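Local structure of TetR family transcription regulator (Marinobacter aquaeolei, 3PAS) at residues 89-92 with 93-97; 184-187 with 188-192. The protein probably binds DNA through an N-terminal helix-turn-helix and regulates transcription, as other members of the TetR family do. All blocks are in the same frame, centred on the assembly; numbering follows the deposited sequence.

Interaction 1: residues 89-92 with 93-97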
loop_
_atom_site.group_PDB
_atom_site.type_symbol
_atom_site.label_atom_id
_atom_site.label_comp_id
_atom_site.label_asym_id
_atom_site.label_seq_id
_atom_site.Cartn_x
_atom_site.Cartn_y
_atom_site.Cartn_z
ATOM N N TRP B 89 14.377 7.192 9.035
ATOM C CA TRP B 89 12.916 7.384 8.844
ATOM C C TRP B 89 12.593 8.802 8.515
ATOM O O TRP B 89 11.870 9.070 7.547
ATOM C CB TRP B 89 12.147 6.924 10.062
ATOM C CG TRP B 89 10.704 7.268 10.126
ATOM C CD1 TRP B 89 10.158 8.479 10.398
ATOM C CD2 TRP B 89 9.607 6.369 9.923
ATOM N NE1 TRP B 89 8.794 8.401 10.348
ATOM C CE2 TRP B 89 8.433 7.108 10.082
ATOM C CE3 TRP B 89 9.519 4.997 9.646
ATOM C CZ2 TRP B 89 7.154 6.533 9.982
ATOM C CZ3 TRP B 89 8.292 4.432 9.551
ATOM C CH2 TRP B 89 7.088 5.217 9.719
ATOM N N HIS B 90 13.123 9.717 9.307
ATOM C CA HIS B 90 12.945 11.143 9.052
ATOM C C HIS B 90 13.512 11.521 7.689
ATOM O O HIS B 90 12.890 12.293 6.972
ATOM C CB HIS B 90 13.564 12.039 10.156
ATOM C CG HIS B 90 12.684 12.231 11.359
ATOM N ND1 HIS B 90 11.837 13.316 11.514
ATOM C CD2 HIS B 90 12.545 11.483 12.473
ATOM C CE1 HIS B 90 11.219 13.214 12.679
ATOM N NE2 HIS B 90 11.619 12.096 13.271
ATOM N N THR B 91 14.700 11.020 7.324
ATOM C CA THR B 91 15.302 11.387 6.009
ATOM C C THR B 91 14.445 10.856 4.815
ATOM O O THR B 91 14.131 11.590 3.878
ATOM C CB THR B 91 16.732 10.853 5.913
ATOM O OG1 THR B 91 17.489 11.504 6.933
ATOM C CG2 THR B 91 17.295 11.149 4.543
ATOM N N LEU B 92 13.981 9.624 4.933
ATOM C CA LEU B 92 13.129 9.012 3.899
ATOM C C LEU B 92 11.770 9.732 3.763
ATOM O O LEU B 92 11.272 9.964 2.659
ATOM C CB LEU B 92 12.890 7.563 4.183
ATOM C CG LEU B 92 14.012 6.547 3.885
ATOM C CD1 LEU B 92 13.691 5.185 4.531
ATOM C CD2 LEU B 92 14.345 6.408 2.446
ATOM N N PHE B 93 11.201 10.103 4.883
ATOM C CA PHE B 93 9.912 10.772 4.877
ATOM C C PHE B 93 10.091 12.128 4.180
ATOM O O PHE B 93 9.262 12.499 3.349
ATOM C CB PHE B 93 9.395 10.908 6.302
ATOM C CG PHE B 93 7.897 11.030 6.391
ATOM C CD1 PHE B 93 7.260 12.135 5.884
ATOM C CD2 PHE B 93 7.141 10.079 7.058
ATOM C CE1 PHE B 93 5.904 12.273 5.987
ATOM C CE2 PHE B 93 5.797 10.193 7.125
ATOM C CZ PHE B 93 5.162 11.310 6.622
ATOM N N ARG B 94 11.192 12.840 4.474
ATOM C CA ARG B 94 11.454 14.128 3.849
ATOM C C ARG B 94 11.705 13.998 2.360
ATOM O O ARG B 94 11.269 14.839 1.590
ATOM C CB ARG B 94 12.647 14.816 4.501
ATOM C CG ARG B 94 12.335 15.298 5.884
ATOM C CD ARG B 94 13.557 15.908 6.591
ATOM N NE ARG B 94 13.109 16.680 7.755
ATOM C CZ ARG B 94 13.381 17.960 8.005
ATOM N NH1 ARG B 94 14.172 18.693 7.215
ATOM N NH2 ARG B 94 12.855 18.506 9.088
ATOM N N ILE B 95 12.426 12.960 1.954
ATOM C CA ILE B 95 12.647 12.695 0.535
ATOM C C ILE B 95 11.326 12.465 -0.182
ATOM O O ILE B 95 11.112 13.027 -1.260
ATOM C CB ILE B 95 13.618 11.511 0.283
ATOM C CG1 ILE B 95 15.022 11.849 0.813
ATOM C CG2 ILE B 95 13.611 11.103 -1.225
ATOM C CD1 ILE B 95 15.973 10.593 0.941
ATOM N N GLY B 96 10.435 11.672 0.421
ATOM C CA GLY B 96 9.109 11.403 -0.159
ATOM C C GLY B 96 8.306 12.684 -0.338
ATOM O O GLY B 96 7.625 12.863 -1.346
ATOM N N LEU B 97 8.366 13.574 0.660
ATOM C CA LEU B 97 7.621 14.844 0.603
ATOM C C LEU B 97 8.135 15.801 -0.486
ATOM O O LEU B 97 7.333 16.452 -1.157
ATOM C CB LEU B 97 7.619 15.570 1.952
ATOM C CG LEU B 97 6.805 14.889 3.062
ATOM C CD1 LEU B 97 7.052 15.656 4.405
ATOM C CD2 LEU B 97 5.288 14.767 2.744
HETATM O O HOH W 1 11.611 15.510 9.898
#
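Trp89 and Phe93, one turn apart on helix 81-98, run alongside each other. Each CG is turned anti to its own backbone N (chi1 170° for Trp89, -156° for Phe93), and this shared setting sends both rings off the same flank of the helix. They form an oblique pair with planes at 42°, the centroid of the Trp89 five-membered ring 6.0 Å from that of the Phe93 ring. The nearest approach is Trp89 NE1 to Phe93 CD2, 4.0 Å. Both rings are buried against helices 148-167 and 175-189: Phe182 meets the indole edge-to-face, and NE1 makes a weak hydrogen bond to Ile178 O.

On another flank His90 and Arg94 converge on a water. It lies at the edge of both flat groups, in plane, 2.7 Å from His90 ND1 and accepting the N-H of Arg94 NE at 2.9 Å. An extended chain from CG to NE carries the guanidinium there, its CG passing 3.2 Å from His90 O. Helix 175-189 holds the outer ends: Glu179 bonds His90 NE2, and Asp175, its first residue, forms a salt bridge with Arg94 NH2.

Thr91 CG2 meets Ile95 CD1 at a slant, 3.9 Å away, facing helix 52-76, where Ser74 bonds Thr91 OG1. Four i to i+4 backbone bonds run beneath, among them Gly96 N to Leu92 O at 2.9 Å. The chemistry thus divides by flank: largely apolar rings toward the core, Thr91 and Ile95 toward helix 52-76, and a water-bridged polar pair in which Glu179 would favour positive charge on His90, an effect nearby Arg94 may offset.

Interaction 2: residues 184-187 with 188-192. With PGO (S-1,2-propanediol), chain N.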
loop_
_atom_site.group_PDB
_atom_site.type_symbol
_atom_site.label_atom_id
_atom_site.label_comp_id
_atom_site.label_asym_id
_atom_site.label_seq_id
_atom_site.Cartn_x
_atom_site.Cartn_y
_atom_site.Cartn_z
HETATM N N MSE B 184 5.433 4.649 16.436
HETATM C CA MSE B 184 4.486 3.572 16.177
HETATM C C MSE B 184 5.149 2.436 15.405
HETATM O O MSE B 184 4.927 1.241 15.739
HETATM C CB MSE B 184 3.231 4.102 15.487
HETATM C CG MSE B 184 2.454 5.030 16.408
HETATM SE SE MSE B 184 0.988 5.864 15.566
HETATM C CE MSE B 184 -0.293 4.280 15.583
ATOM N N ALA B 185 5.943 2.786 14.387
ATOM C CA ALA B 185 6.660 1.788 13.576
ATOM C C ALA B 185 7.644 1.022 14.428
ATOM O O ALA B 185 7.715 -0.215 14.349
ATOM C CB ALA B 185 7.382 2.418 12.371
ATOM N N TRP B 186 8.353 1.719 15.315
ATOM C CA TRP B 186 9.274 1.078 16.227
ATOM C C TRP B 186 8.550 0.135 17.166
ATOM O O TRP B 186 8.902 -1.010 17.289
ATOM C CB TRP B 186 10.073 2.110 17.039
ATOM C CG TRP B 186 10.945 1.427 18.080
ATOM C CD1 TRP B 186 10.698 1.324 19.411
ATOM C CD2 TRP B 186 12.194 0.759 17.853
ATOM N NE1 TRP B 186 11.699 0.630 20.017
ATOM C CE2 TRP B 186 12.615 0.247 19.089
ATOM C CE3 TRP B 186 12.946 0.473 16.704
ATOM C CZ2 TRP B 186 13.779 -0.516 19.226
ATOM C CZ3 TRP B 186 14.087 -0.288 16.831
ATOM C CH2 TRP B 186 14.504 -0.761 18.091
ATOM N N ASP B 187 7.484 0.612 17.794
ATOM C CA ASP B 187 6.676 -0.249 18.652
ATOM C C ASP B 187 6.204 -1.509 17.903
ATOM O O ASP B 187 6.205 -2.621 18.465
ATOM C CB ASP B 187 5.513 0.519 19.210
ATOM C CG ASP B 187 5.894 1.426 20.406
ATOM O OD1 ASP B 187 7.027 1.440 20.887
ATOM O OD2 ASP B 187 5.017 2.146 20.867
ATOM N N ALA B 188 5.809 -1.351 16.642
ATOM C CA ALA B 188 5.401 -2.502 15.827
ATOM C C ALA B 188 6.508 -3.593 15.718
ATOM O O ALA B 188 6.225 -4.784 15.881
ATOM C CB ALA B 188 5.015 -2.041 14.403
ATOM N N VAL B 189 7.744 -3.166 15.442
ATOM C CA VAL B 189 8.862 -4.084 15.194
ATOM C C VAL B 189 9.689 -4.501 16.418
ATOM O O VAL B 189 10.450 -5.480 16.344
ATOM C CB VAL B 189 9.816 -3.562 14.082
ATOM C CG1 VAL B 189 9.002 -3.255 12.788
ATOM C CG2 VAL B 189 10.652 -2.362 14.555
ATOM N N ALA B 190 9.584 -3.717 17.478
ATOM C CA ALA B 190 10.488 -3.856 18.636
ATOM C C ALA B 190 10.105 -5.070 19.494
ATOM O O ALA B 190 8.924 -5.328 19.754
ATOM C CB ALA B 190 10.460 -2.565 19.488
ATOM N N ASP B 191 11.108 -5.809 19.935
ATOM C CA ASP B 191 10.922 -6.971 20.767
ATOM C C ASP B 191 10.629 -6.419 22.154
ATOM O O ASP B 191 11.422 -5.654 22.658
ATOM C CB ASP B 191 12.235 -7.738 20.737
ATOM C CG ASP B 191 12.194 -9.062 21.475
ATOM O OD1 ASP B 191 11.438 -9.249 22.446
ATOM O OD2 ASP B 191 13.016 -9.915 21.101
ATOM N N ARG B 192 9.501 -6.782 22.763
ATOM C CA ARG B 192 9.124 -6.254 24.119
ATOM C C ARG B 192 9.619 -7.105 25.284
ATOM O O ARG B 192 9.330 -6.797 26.440
ATOM C CB ARG B 192 7.601 -6.111 24.229
ATOM C CG ARG B 192 7.060 -5.225 23.104
ATOM C CD ARG B 192 5.540 -4.986 23.179
ATOM N NE ARG B 192 5.196 -4.349 24.424
ATOM C CZ ARG B 192 3.947 -4.150 24.858
ATOM N NH1 ARG B 192 2.896 -4.513 24.128
ATOM N NH2 ARG B 192 3.767 -3.567 26.028
HETATM C C1 PGO N . 12.388 -1.057 23.657
HETATM C C2 PGO N . 10.890 -0.833 23.836
HETATM C C3 PGO N . 10.118 -2.133 23.655
HETATM O O1 PGO N . 12.709 -1.177 22.258
HETATM O O2 PGO N . 10.419 0.145 22.888
HETATM O O HOH W 2 7.015 -3.028 20.766
#
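Ala188, in the last turn of helix 175-189, and Ala190, just past it, fold back on Met184 and Trp186 in a TetR-type, all-helical fold, at the end of the C-terminal domain, which dimerises here and in TetR relatives usually binds the effector. Ala188 N bonds Met184 O at 2.9 Å, the usual i to i+4 link, while its CB packs against the carbonyl oxygens of Met184 and Ala185. This small side chain lies at the dimer interface, where it meets Ala188 of the second subunit; Phe154 of its own chain also covers it.

Ala190 is the first residue to leave helical geometry, yet its N still reaches back to Trp186 O at 2.8 Å, nearly along the C=O axis but bent at the hydrogen (133°). Trp186 O also receives a weak bond from Val189 N. With CG anti to the backbone N (chi1 175°), the Trp186 ring swings out from the helix with a lean toward its C-terminal end, where Ala190 CB covers one face as a CH-pi contact, 3.7 Å from the centroid of the five-membered ring and 22° off its normal. Val189 CG2 approaches the ring obliquely, and Arg82 adds a cation-pi contact.

Asp187 turns its carboxylate to the second subunit, where OD2 forms a salt bridge with Lys144 of that chain. Its backbone oxygen accepts a bond from a water that also donates to Ala190 O, spanning the helix end. A propanediol, probably from the crystallisation liquor, places its O1 in plane at the indole's edge: Trp186 NE1 directs its N-H between the two hydroxyl oxygens, 3.1 Å from O1 and 3.2 Å from O2.

How the interactions relate
Following the chain from the N terminus, interaction 1 comes first, within helix 81-98; interaction 2 follows at the end of helix 175-189, so the two stand in series and neither nest nor cross. Each joins adjoining segments and closes no more than a helical turn. Their centres are 19 Å apart, but the helices that carry them pack together: Trp89 CZ3 of interaction 1 lies 3.6 Å from Ala185 CB of interaction 2. Helix 148-167 touches both. Interaction 1 meets helix 52-76 and interaction 2 meets the second subunit, so together they link helix 52-76 with the dimer interface by way of helices 81-98 and 175-189.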